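Local atomic coordinates of rRNA adenine N-6-methyltransferase (Saccharopolyspora erythraea, PDB entry 6NVM), a protein that dimethylates a single adenine of 23S rRNA with S-adenosyl-L-methionine as methyl donor, which lowers ribosome affinity for macrolide, lincosamide and streptogramin B antibiotics. Residues V74-P79 and V95-I100. Residues are numbered along the deposited sequence; the frame is centred on the assembly and turned at random. Where two conformers were deposited one is given.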
ATOM      1  N   VAL A  74     -15.224   6.737   2.303  1.00 26.11           N
ATOM      2  CA  VAL A  74     -13.790   6.917   2.491  1.00 27.34           C
ATOM      3  C   VAL A  74     -13.493   6.997   3.980  1.00 25.97           C
ATOM      4  O   VAL A  74     -14.227   7.646   4.733  1.00 27.69           O
ATOM      5  CB  VAL A  74     -13.285   8.193   1.779  1.00 29.32           C
ATOM      6  CG1 VAL A  74     -11.796   8.431   2.069  1.00 32.85           C
ATOM      7  CG2 VAL A  74     -13.535   8.099   0.285  1.00 30.52           C
ATOM      8  N   LEU A  75     -12.417   6.339   4.401  1.00 25.10           N
ATOM      9  CA  LEU A  75     -11.828   6.563   5.715  1.00 23.89           C
ATOM     10  C   LEU A  75     -10.528   7.336   5.539  1.00 25.36           C
ATOM     11  O   LEU A  75      -9.736   7.032   4.641  1.00 28.77           O
ATOM     12  CB  LEU A  75     -11.567   5.242   6.450  1.00 25.48           C
ATOM     13  CG  LEU A  75     -12.738   4.679   7.255  1.00 30.18           C
ATOM     14  CD1 LEU A  75     -13.927   4.379   6.366  1.00 33.12           C
ATOM     15  CD2 LEU A  75     -12.305   3.425   8.015  1.00 31.71           C
ATOM     16  N   GLU A  76     -10.316   8.347   6.386  1.00 25.07           N
ATOM     17  CA  GLU A  76      -9.132   9.189   6.296  1.00 25.86           C
ATOM     18  C   GLU A  76      -8.393   9.219   7.625  1.00 25.56           C
ATOM     19  O   GLU A  76      -9.009   9.311   8.690  1.00 28.04           O
ATOM     20  CB  GLU A  76      -9.480  10.633   5.878  1.00 26.24           C
ATOM     21  CG  GLU A  76      -8.246  11.518   5.722  1.00 28.17           C
ATOM     22  CD  GLU A  76      -8.575  12.979   5.472  1.00 31.81           C
ATOM     23  OE1 GLU A  76      -9.684  13.417   5.841  1.00 31.67           O
ATOM     24  OE2 GLU A  76      -7.717  13.687   4.900  1.00 29.83           O
ATOM     25  N   ALA A  77      -7.067   9.163   7.548  1.00 27.90           N
ATOM     26  CA  ALA A  77      -6.198   9.307   8.705  1.00 29.64           C
ATOM     27  C   ALA A  77      -5.200  10.424   8.436  1.00 30.30           C
ATOM     28  O   ALA A  77      -4.846  10.697   7.284  1.00 32.24           O
ATOM     29  CB  ALA A  77      -5.458   7.992   9.020  1.00 32.83           C
ATOM     30  N   GLY A  78      -4.741  11.066   9.509  1.00 33.10           N
ATOM     31  CA  GLY A  78      -3.897  12.238   9.397  1.00 34.82           C
ATOM     32  C   GLY A  78      -4.541  13.351   8.586  1.00 34.03           C
ATOM     33  O   GLY A  78      -3.963  13.863   7.620  1.00 36.15           O
ATOM     34  N   PRO A  79      -5.758  13.755   8.968  1.00 34.44           N
ATOM     35  CA  PRO A  79      -6.469  14.775   8.177  1.00 32.51           C
ATOM     36  C   PRO A  79      -5.848  16.158   8.238  1.00 37.73           C
ATOM     37  O   PRO A  79      -6.060  16.950   7.306  1.00 36.51           O
ATOM     38  CB  PRO A  79      -7.877  14.775   8.786  1.00 32.93           C
ATOM     39  CG  PRO A  79      -7.697  14.259  10.179  1.00 36.48           C
ATOM     40  CD  PRO A  79      -6.576  13.255  10.091  1.00 34.51           C
ATOM     41  N   VAL A  95     -17.014  10.837   4.098  1.00 25.98           N
ATOM     42  CA  VAL A  95     -15.660  10.715   4.616  1.00 26.47           C
ATOM     43  C   VAL A  95     -15.740  10.609   6.129  1.00 28.14           C
ATOM     44  O   VAL A  95     -16.404  11.424   6.783  1.00 28.00           O
ATOM     45  CB  VAL A  95     -14.770  11.906   4.212  1.00 26.91           C
ATOM     46  CG1 VAL A  95     -13.349  11.710   4.745  1.00 28.29           C
ATOM     47  CG2 VAL A  95     -14.770  12.092   2.704  1.00 29.64           C
ATOM     48  N   THR A  96     -15.070   9.606   6.677  1.00 26.42           N
ATOM     49  CA  THR A  96     -14.884   9.471   8.116  1.00 27.26           C
ATOM     50  C   THR A  96     -13.412   9.744   8.380  1.00 27.06           C
ATOM     51  O   THR A  96     -12.547   8.959   7.974  1.00 25.34           O
ATOM     52  CB  THR A  96     -15.304   8.085   8.598  1.00 29.00           C
ATOM     53  OG1 THR A  96     -16.647   7.830   8.178  1.00 30.28           O
ATOM     54  CG2 THR A  96     -15.228   8.001  10.111  1.00 28.40           C
ATOM     55  N   SER A  97     -13.139  10.835   9.090  0.51 26.71           N
ATOM     56  CA  SER A  97     -11.796  11.371   9.261  0.51 27.61           C
ATOM     57  C   SER A  97     -11.371  11.206  10.716  0.51 27.85           C
ATOM     58  O   SER A  97     -12.041  11.714  11.621  0.51 28.24           O
ATOM     59  CB  SER A  97     -11.768  12.845   8.851  0.51 29.22           C
ATOM     60  OG  SER A  97     -10.472  13.387   8.955  0.51 30.96           O
ATOM     61  N   TYR A  98     -10.255  10.514  10.936  1.00 25.78           N
ATOM     62  CA  TYR A  98      -9.779  10.205  12.274  1.00 26.70           C
ATOM     63  C   TYR A  98      -8.752  11.227  12.744  1.00 29.30           C
ATOM     64  O   TYR A  98      -7.748  11.470  12.068  1.00 32.09           O
ATOM     65  CB  TYR A  98      -9.178   8.797  12.308  1.00 26.74           C
ATOM     66  CG  TYR A  98     -10.249   7.740  12.268  1.00 25.95           C
ATOM     67  CD1 TYR A  98     -10.883   7.412  11.074  1.00 28.14           C
ATOM     68  CD2 TYR A  98     -10.657   7.095  13.427  1.00 30.34           C
ATOM     69  CE1 TYR A  98     -11.882   6.464  11.037  1.00 29.16           C
ATOM     70  CE2 TYR A  98     -11.660   6.141  13.398  1.00 31.02           C
ATOM     71  CZ  TYR A  98     -12.264   5.831  12.201  1.00 30.07           C
ATOM     72  OH  TYR A  98     -13.258   4.885  12.154  1.00 32.83           O
ATOM     73  N   GLU A  99      -8.999  11.806  13.916  1.00 26.92           N
ATOM     74  CA  GLU A  99      -8.060  12.721  14.551  1.00 29.79           C
ATOM     75  C   GLU A  99      -7.900  12.306  16.005  1.00 31.27           C
ATOM     76  O   GLU A  99      -8.858  12.366  16.780  1.00 28.62           O
ATOM     77  CB  GLU A  99      -8.547  14.167  14.442  1.00 29.86           C
ATOM     78  CG  GLU A  99      -7.720  15.159  15.239  1.00 33.63           C
ATOM     79  CD  GLU A  99      -6.238  14.999  14.979  1.00 38.44           C
ATOM     80  OE1 GLU A  99      -5.824  15.143  13.808  1.00 38.80           O
ATOM     81  OE2 GLU A  99      -5.491  14.711  15.937  1.00 36.80           O
ATOM     82  N   ILE A 100      -6.688  11.880  16.376  1.00 31.90           N
ATOM     83  CA  ILE A 100      -6.490  11.308  17.704  1.00 28.65           C
ATOM     84  C   ILE A 100      -6.508  12.381  18.789  1.00 28.74           C
ATOM     85  O   ILE A 100      -6.867  12.096  19.940  1.00 28.86           O
ATOM     86  CB  ILE A 100      -5.176  10.501  17.733  1.00 31.59           C
ATOM     87  CG1 ILE A 100      -5.116   9.626  18.984  1.00 36.54           C
ATOM     88  CG2 ILE A 100      -3.973  11.435  17.672  1.00 32.39           C
ATOM     89  CD1 ILE A 100      -3.954   8.634  18.990  1.00 39.85           C
TER
HETATM   90  O   HOH W   1     -16.921   7.085   5.610  1.00 32.59           O
HETATM   91  O   HOH W   2      -5.379  10.118  12.090  1.00 35.94           O
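Val95 lies beside Val74 in parallel register, its CG2 4.3 Å from Val74 CB. Its other methyl, CG1, reaches forward to Glu76 CB on the same face of the sheet. Thr96 ties the strands through both its backbone N and its O: the N donates to Val74 O, and the O accepts from Glu76 N at 2.8 Å. A water links Thr96 OG1 to Val74 O, giving that carbonyl a second donor. Ser97 shares its face with Glu76. In the conformer given, one of two, OG stands anti to the backbone N (chi1 -178°) and can donate to Glu76 OE1 from above the carboxylate plane. This bond is doubtful, as OG lies very close to Pro79 CB. The firmer partner of OE1 is Thr85 OG1. Tyr98 N closes the ladder on Glu76 O, 2.8 Å away and nearly straight at 168°. The Tyr98 ring turns back along the opposite face, its edge toward that same carbonyl oxygen and its CE1 4.3 Å from Leu75 CG. Beyond Ala77 the chains diverge, and a water bridges Gly78 N and Tyr98 O. The Pro79 ring leans over the end of the strand, with CD next to Tyr98 O. Glu99 brings OE1 to within 4.2 Å of Pro79 CG, while its OE2 bonds Asp101 N. Gly78 and Glu99 are predicted to bind S-adenosyl-L-methionine, consistent with the cofactor site at the strand ends of a class I methyltransferase. The two strands belong to a beta-alpha-beta unit of the Rossmann-like sheet. Helices 83-89 and 102-111 pack on the Glu76 and Ser97 face, and strands 135-140 and 118-121 flank the pair.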